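Local coordinates for protein-S-isoprenylcysteine O-methyltransferase (Tribolium castaneum, PDB 5V7P) that methylates the isoprenylated C-terminal cysteine of proteins, taking the methyl group from S-adenosyl-L-methionine, as an enzyme of the endoplasmic reticulum membrane, at residues L18-F21 with V22-M25; M25-Y29 with Y30-N34. One frame throughout, in Å; residues are numbered along the deposited sequence. Where two conformers were deposited one is given.

Interaction 1: residues L18-F21 with V22-M25; sequences LVFF and VICM. With MPG ([(Z)-octadec-9-enyl] (2R)-2,3-bis(oxidanyl)propanoate), chain Z; UND (undecane), chain E.
M25 lies against the ring of F21, one helical turn earlier, and its atoms take up different partners in order. CB sits 3.3 Å from the carbonyl O of F21, the same atom that accepts the backbone hydrogen bond of M25 N at 3.0 Å. With chi1 at -74°, CG swings back toward the preceding turn and comes to rest over one face of the F21 ring, 3.8 Å from the ring centroid and 17° off its normal, a CH-pi contact offset toward the CZ end. The chain bends again at chi2, and SD meets the ring obliquely, 4.6 Å from the centroid, in a Met-aromatic contact. SD also meets undecane, whose C5 is 3.7 Å away. The same alkane brings C1 to the edge of the F21 ring, near its plane. A flexible thioether suits this place because it can bend to follow both ring and alkane. Were F21 cut back to an alanine, M25 CG would probably lose the ring face it rests on, the thioether would be freer to turn, and undecane C1 would lose the ring edge beside it.

Elsewhere on the helix, I23 reaches back with CD1, 3.6 Å from CD1 of F20 and 4.0 Å from CG1 of V19. Helices 35-56 and 59-84 pack on F20, while branched V19, V22 and I23, together with L18, give an aliphatic surface to the octadecenyl chain of the MPG molecule in chain Z. Four successive i to i+4 backbone bonds run beneath these side chains, as in an apolar transmembrane alpha-helix exposed partly to lipid and partly to its neighbouring helices.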
loop_
_atom_site.group_PDB
_atom_site.type_symbol
_atom_site.label_atom_id
_atom_site.label_comp_id
_atom_site.label_asym_id
_atom_site.label_seq_id
_atom_site.Cartn_x
_atom_site.Cartn_y
_atom_site.Cartn_z
ATOM N N LEU A 18 -18.704 -13.121 12.169
ATOM C CA LEU A 18 -19.609 -14.024 12.872
ATOM C C LEU A 18 -20.958 -14.107 12.167
ATOM O O LEU A 18 -21.530 -15.196 12.039
ATOM C CB LEU A 18 -19.787 -13.562 14.318
ATOM C CG LEU A 18 -20.558 -14.507 15.244
ATOM C CD1 LEU A 18 -19.748 -15.764 15.523
ATOM C CD2 LEU A 18 -20.930 -13.802 16.543
ATOM N N VAL A 19 -21.475 -12.969 11.700
ATOM C CA VAL A 19 -22.774 -12.953 11.029
ATOM C C VAL A 19 -22.755 -13.881 9.820
ATOM O O VAL A 19 -23.575 -14.799 9.699
ATOM C CB VAL A 19 -23.153 -11.516 10.631
ATOM C CG1 VAL A 19 -24.309 -11.495 9.627
ATOM C CG2 VAL A 19 -23.528 -10.712 11.867
ATOM N N PHE A 20 -21.817 -13.652 8.901
ATOM C CA PHE A 20 -21.788 -14.431 7.671
ATOM C C PHE A 20 -21.286 -15.849 7.899
ATOM O O PHE A 20 -21.596 -16.737 7.098
ATOM C CB PHE A 20 -20.941 -13.707 6.625
ATOM C CG PHE A 20 -21.530 -12.400 6.190
ATOM C CD1 PHE A 20 -22.566 -12.368 5.271
ATOM C CD2 PHE A 20 -21.068 -11.204 6.712
ATOM C CE1 PHE A 20 -23.122 -11.167 4.873
ATOM C CE2 PHE A 20 -21.622 -10.000 6.319
ATOM C CZ PHE A 20 -22.650 -9.982 5.396
ATOM N N PHE A 21 -20.529 -16.085 8.973
ATOM C CA PHE A 21 -20.228 -17.458 9.365
ATOM C C PHE A 21 -21.507 -18.228 9.660
ATOM O O PHE A 21 -21.654 -19.387 9.253
ATOM C CB PHE A 21 -19.302 -17.471 10.582
ATOM C CG PHE A 21 -19.114 -18.836 11.182
ATOM C CD1 PHE A 21 -18.306 -19.776 10.562
ATOM C CD2 PHE A 21 -19.743 -19.178 12.366
ATOM C CE1 PHE A 21 -18.133 -21.032 11.113
ATOM C CE2 PHE A 21 -19.571 -20.432 12.921
ATOM C CZ PHE A 21 -18.765 -21.360 12.294
ATOM N N VAL A 22 -22.450 -17.596 10.362
ATOM C CA VAL A 22 -23.731 -18.239 10.633
ATOM C C VAL A 22 -24.498 -18.462 9.335
ATOM O O VAL A 22 -25.101 -19.522 9.128
ATOM C CB VAL A 22 -24.544 -17.398 11.636
ATOM C CG1 VAL A 22 -25.951 -17.964 11.819
ATOM C CG2 VAL A 22 -23.826 -17.337 12.978
ATOM N N ILE A 23 -24.487 -17.471 8.441
ATOM C CA ILE A 23 -25.221 -17.589 7.182
ATOM C C ILE A 23 -24.686 -18.757 6.365
ATOM O O ILE A 23 -25.450 -19.586 5.855
ATOM C CB ILE A 23 -25.149 -16.268 6.393
ATOM C CG1 ILE A 23 -25.822 -15.142 7.186
ATOM C CG2 ILE A 23 -25.810 -16.420 5.021
ATOM C CD1 ILE A 23 -25.604 -13.762 6.606
ATOM N N CYS A 24 -23.361 -18.840 6.223
ATOM C CA CYS A 24 -22.772 -19.908 5.423
ATOM C C CYS A 24 -22.978 -21.268 6.077
ATOM O O CYS A 24 -23.230 -22.260 5.385
ATOM C CB CYS A 24 -21.286 -19.634 5.198
ATOM S SG CYS A 24 -20.960 -18.162 4.194
ATOM N N MET A 25 -22.873 -21.339 7.407
ATOM C CA MET A 25 -23.176 -22.587 8.102
ATOM C C MET A 25 -24.602 -23.036 7.810
ATOM O O MET A 25 -24.848 -24.217 7.540
ATOM C CB MET A 25 -22.971 -22.418 9.608
ATOM C CG MET A 25 -21.512 -22.354 10.046
ATOM S SD MET A 25 -20.612 -23.900 9.799
ATOM C CE MET A 25 -21.474 -24.999 10.918
HETATM C C2 MPG Z . -29.535 -15.641 9.612
HETATM C C3 MPG Z . -28.073 -15.319 9.912
HETATM C C4 MPG Z . -27.962 -13.881 10.414
HETATM C C5 MPG Z . -28.430 -13.823 11.867
HETATM C C6 MPG Z . -27.789 -12.627 12.566
HETATM C C7 MPG Z . -27.186 -13.084 13.892
HETATM C C8 MPG Z . -25.955 -13.947 13.624
HETATM C C9 MPG Z . -25.400 -14.463 14.950
HETATM C C10 MPG Z . -24.656 -13.685 15.708
HETATM C C11 MPG Z . -24.338 -12.257 15.270
HETATM O O1 MPG Z . -29.815 -17.511 8.159
HETATM C C1 MPG Z . -29.660 -16.122 8.169
HETATM C CXD MPG Z . -31.289 -17.428 6.101
HETATM O O2 MPG Z . -32.563 -17.876 5.736
HETATM C C21 MPG Z . -30.264 -17.951 5.098
HETATM O O3 MPG Z . -29.070 -18.272 5.755
HETATM O O4 MPG Z . -31.695 -18.721 8.027
HETATM C CX3 MPG Z . -30.968 -17.948 7.499
HETATM C C1 UND E . -15.562 -20.436 8.167
HETATM C C2 UND E . -16.722 -20.518 7.177
HETATM C C3 UND E . -17.524 -21.790 7.434
HETATM C C4 UND E . -18.574 -21.963 6.339
HETATM C C5 UND E . -19.225 -23.339 6.469
HETATM C C6 UND E . -18.366 -24.388 5.766
HETATM C C7 UND E . -18.810 -25.785 6.196
HETATM C C8 UND E . -18.292 -26.813 5.194
HETATM C C9 UND E . -17.557 -27.934 5.929
HETATM C C10 UND E . -17.212 -29.043 4.937
HETATM C C11 UND E . -16.061 -29.885 5.483
#

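Interaction 2: residues M25-Y29 with Y30-N34; sequences MFNHY and YGITN. With MPG ([(Z)-octadec-9-enyl] (2R)-2,3-bis(oxidanyl)propanoate), chain Y; UND (undecane), chain E; MPG ([(Z)-octadec-9-enyl] (2R)-2,3-bis(oxidanyl)propanoate), chain Z.
N27 OD1 is held by the lipid hydroxyl O3 of the MPG molecule in chain Z, which donates a hydrogen bond to it at 3.1 Å, while the CD1 methyl of I32 lies against the same oxygen. The amide's other end, ND2, bonds to N38 on helix 35-56, so both polar atoms of this buried side chain are paired and its flip is fixed. N27 and I32 also mark the two ends of a Schellman motif that closes helix 4-29. In it, G31 N bonds to H28 O at 3.2 Å, and I32 N reaches N27 O at 2.9 Å in a weak bond bent to 122°. G31 takes a positive phi, which a residue without a CB adopts at little cost, and this turns the chain out of the helix. I32 is thereby brought back over N27, as the apolar residue after such a glycine often is.

Just before the glycine, Y30 N still makes a helical bond to F26 O, and the Y30 ring sets its CD2 edge against that carbonyl. Y29 and Y30 form a T-shaped pair: the edge of Y29 points at the face of Y30, with centroids 4.8 Å apart and planes at 80°. With CG anti to the backbone N (chi1 162°), the Y29 ring leans forward, bringing CD2 to 3.5 Å from CE2 of Y30. Tyrosines, with an apolar ring and a polar hydroxyl, suit what is probably the lumenal edge of the membrane. Beyond the turn, N34 caps helix 35-56 through OD1 and V36 N. On another flank of the helix, undecane C8 lies 3.4 Å above the plane of the H28 ring.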
loop_
_atom_site.group_PDB
_atom_site.type_symbol
_atom_site.label_atom_id
_atom_site.label_comp_id
_atom_site.label_asym_id
_atom_site.label_seq_id
_atom_site.Cartn_x
_atom_site.Cartn_y
_atom_site.Cartn_z
ATOM N N MET A 25 -22.873 -21.339 7.407
ATOM C CA MET A 25 -23.176 -22.587 8.102
ATOM C C MET A 25 -24.602 -23.036 7.810
ATOM O O MET A 25 -24.848 -24.217 7.540
ATOM C CB MET A 25 -22.971 -22.418 9.608
ATOM C CG MET A 25 -21.512 -22.354 10.046
ATOM S SD MET A 25 -20.612 -23.900 9.799
ATOM C CE MET A 25 -21.474 -24.999 10.918
ATOM N N PHE A 26 -25.555 -22.102 7.858
ATOM C CA PHE A 26 -26.943 -22.440 7.561
ATOM C C PHE A 26 -27.095 -22.914 6.121
ATOM O O PHE A 26 -27.765 -23.916 5.852
ATOM C CB PHE A 26 -27.847 -21.228 7.815
ATOM C CG PHE A 26 -28.335 -21.104 9.236
ATOM C CD1 PHE A 26 -28.794 -22.210 9.934
ATOM C CD2 PHE A 26 -28.353 -19.869 9.866
ATOM C CE1 PHE A 26 -29.248 -22.087 11.233
ATOM C CE2 PHE A 26 -28.806 -19.742 11.165
ATOM C CZ PHE A 26 -29.254 -20.853 11.848
ATOM N N ASN A 27 -26.477 -22.201 5.178
ATOM C CA ASN A 27 -26.616 -22.559 3.771
ATOM C C ASN A 27 -25.977 -23.905 3.462
ATOM O O ASN A 27 -26.412 -24.596 2.533
ATOM C CB ASN A 27 -26.002 -21.471 2.893
ATOM C CG ASN A 27 -26.828 -20.204 2.876
ATOM O OD1 ASN A 27 -27.803 -20.072 3.618
ATOM N ND2 ASN A 27 -26.440 -19.258 2.028
ATOM N N HIS A 28 -24.953 -24.295 4.219
ATOM C CA HIS A 28 -24.280 -25.561 3.957
ATOM C C HIS A 28 -25.096 -26.739 4.473
ATOM O O HIS A 28 -25.295 -27.728 3.759
ATOM C CB HIS A 28 -22.891 -25.555 4.593
ATOM C CG HIS A 28 -22.178 -26.867 4.490
ATOM N ND1 HIS A 28 -21.908 -27.473 3.282
ATOM C CD2 HIS A 28 -21.688 -27.693 5.444
ATOM C CE1 HIS A 28 -21.278 -28.614 3.496
ATOM N NE2 HIS A 28 -21.131 -28.771 4.799
ATOM N N TYR A 29 -25.581 -26.649 5.713
ATOM C CA TYR A 29 -26.319 -27.754 6.310
ATOM C C TYR A 29 -27.671 -27.986 5.643
ATOM O O TYR A 29 -28.216 -29.089 5.751
ATOM C CB TYR A 29 -26.493 -27.500 7.812
ATOM C CG TYR A 29 -27.576 -28.333 8.463
ATOM C CD1 TYR A 29 -27.334 -29.642 8.861
ATOM C CD2 TYR A 29 -28.842 -27.806 8.684
ATOM C CE1 TYR A 29 -28.323 -30.404 9.458
ATOM C CE2 TYR A 29 -29.836 -28.559 9.279
ATOM C CZ TYR A 29 -29.571 -29.856 9.665
ATOM O OH TYR A 29 -30.560 -30.608 10.258
ATOM N N TYR A 30 -28.219 -26.986 4.948
ATOM C CA TYR A 30 -29.503 -27.114 4.269
ATOM C C TYR A 30 -29.358 -27.294 2.759
ATOM O O TYR A 30 -30.338 -27.124 2.023
ATOM C CB TYR A 30 -30.384 -25.900 4.572
ATOM C CG TYR A 30 -31.062 -25.967 5.920
ATOM C CD1 TYR A 30 -32.165 -26.787 6.121
ATOM C CD2 TYR A 30 -30.603 -25.212 6.988
ATOM C CE1 TYR A 30 -32.790 -26.853 7.351
ATOM C CE2 TYR A 30 -31.221 -25.271 8.222
ATOM C CZ TYR A 30 -32.315 -26.094 8.398
ATOM O OH TYR A 30 -32.934 -26.154 9.626
ATOM N N GLY A 31 -28.161 -27.629 2.286
ATOM C CA GLY A 31 -27.953 -27.953 0.888
ATOM C C GLY A 31 -28.181 -26.793 -0.057
ATOM O O GLY A 31 -28.276 -26.992 -1.272
ATOM N N ILE A 32 -28.265 -25.575 0.480
ATOM C CA ILE A 32 -28.413 -24.391 -0.358
ATOM C C ILE A 32 -27.124 -24.223 -1.152
ATOM O O ILE A 32 -26.138 -23.671 -0.647
ATOM C CB ILE A 32 -28.731 -23.128 0.467
ATOM C CG1 ILE A 32 -29.970 -23.357 1.338
ATOM C CG2 ILE A 32 -28.951 -21.931 -0.466
ATOM C CD1 ILE A 32 -30.299 -22.211 2.274
ATOM N N THR A 33 -27.126 -24.694 -2.402
ATOM C CA THR A 33 -25.908 -24.802 -3.192
ATOM C C THR A 33 -25.834 -23.834 -4.363
ATOM O O THR A 33 -24.726 -23.515 -4.802
ATOM C CB THR A 33 -25.751 -26.232 -3.738
ATOM O OG1 THR A 33 -24.459 -26.380 -4.339
ATOM C CG2 THR A 33 -26.833 -26.560 -4.775
ATOM N N ASN A 34 -26.967 -23.372 -4.884
ATOM C CA ASN A 34 -26.943 -22.556 -6.090
ATOM C C ASN A 34 -26.132 -21.286 -5.859
ATOM O O ASN A 34 -26.340 -20.566 -4.877
ATOM C CB ASN A 34 -28.363 -22.208 -6.529
ATOM C CG ASN A 34 -28.399 -21.532 -7.882
ATOM O OD1 ASN A 34 -28.312 -20.310 -7.978
ATOM N ND2 ASN A 34 -28.515 -22.326 -8.941
HETATM C C2 MPG Y . -21.379 -22.946 -3.557
HETATM C C3 MPG Y . -21.739 -21.663 -2.810
HETATM C C4 MPG Y . -21.154 -20.471 -3.562
HETATM C C5 MPG Y . -20.638 -19.426 -2.575
HETATM C C6 MPG Y . -20.134 -18.217 -3.361
HETATM C C7 MPG Y . -20.802 -16.926 -2.880
HETATM C C8 MPG Y . -20.941 -15.930 -4.032
HETATM C C9 MPG Y . -19.882 -14.833 -3.924
HETATM C C10 MPG Y . -19.580 -14.078 -4.962
HETATM C C11 MPG Y . -20.276 -14.275 -6.312
HETATM C C12 MPG Y . -20.001 -13.073 -7.214
HETATM C C13 MPG Y . -21.096 -12.972 -8.272
HETATM O O1 MPG Y . -21.710 -25.310 -3.598
HETATM C C1 MPG Y . -22.040 -24.146 -2.885
HETATM C CXD MPG Y . -22.064 -27.826 -3.406
HETATM O O2 MPG Y . -21.368 -28.858 -2.763
HETATM C C21 MPG Y . -21.772 -27.880 -4.905
HETATM O O3 MPG Y . -22.523 -28.911 -5.486
HETATM O O4 MPG Y . -21.187 -26.439 -1.729
HETATM C CX3 MPG Y . -21.616 -26.481 -2.833
HETATM C C1 UND E . -15.562 -20.436 8.167
HETATM C C2 UND E . -16.722 -20.518 7.177
HETATM C C3 UND E . -17.524 -21.790 7.434
HETATM C C4 UND E . -18.574 -21.963 6.339
HETATM C C5 UND E . -19.225 -23.339 6.469
HETATM C C6 UND E . -18.366 -24.388 5.766
HETATM C C7 UND E . -18.810 -25.785 6.196
HETATM C C8 UND E . -18.292 -26.813 5.194
HETATM C C9 UND E . -17.557 -27.934 5.929
HETATM C C10 UND E . -17.212 -29.043 4.937
HETATM C C11 UND E . -16.061 -29.885 5.483
HETATM C C2 MPG Z . -29.535 -15.641 9.612
HETATM C C3 MPG Z . -28.073 -15.319 9.912
HETATM C C4 MPG Z . -27.962 -13.881 10.414
HETATM C C5 MPG Z . -28.430 -13.823 11.867
HETATM C C6 MPG Z . -27.789 -12.627 12.566
HETATM C C7 MPG Z . -27.186 -13.084 13.892
HETATM C C8 MPG Z . -25.955 -13.947 13.624
HETATM C C9 MPG Z . -25.400 -14.463 14.950
HETATM C C10 MPG Z . -24.656 -13.685 15.708
HETATM C C11 MPG Z . -24.338 -12.257 15.270
HETATM O O1 MPG Z . -29.815 -17.511 8.159
HETATM C C1 MPG Z . -29.660 -16.122 8.169
HETATM C CXD MPG Z . -31.289 -17.428 6.101
HETATM O O2 MPG Z . -32.563 -17.876 5.736
HETATM C C21 MPG Z . -30.264 -17.951 5.098
HETATM O O3 MPG Z . -29.070 -18.272 5.755
HETATM O O4 MPG Z . -31.695 -18.721 8.027
HETATM C CX3 MPG Z . -30.968 -17.948 7.499
#

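In the fold
Interaction 1 comes first along the chain and interaction 2 follows it directly, M25 belonging to both; their centres are 11 Å apart. Both draw on helix 4-29, inferred to be the first membrane-spanning helix: 18-25 lies within it, whereas 25-34 carries it to its end and into the short, probably lumenal, loop before helix 35-56. Helices 35-56 and 59-84 pack against both. One MPG molecule runs past the two contacts, its chain beside 18-25 and its polar head near 25-29, and undecane also touches both. Away from the S-adenosyl-L-methionine site, helix 4-29 thus meets neighbouring helices on some sides and bound lipid and alkane on others.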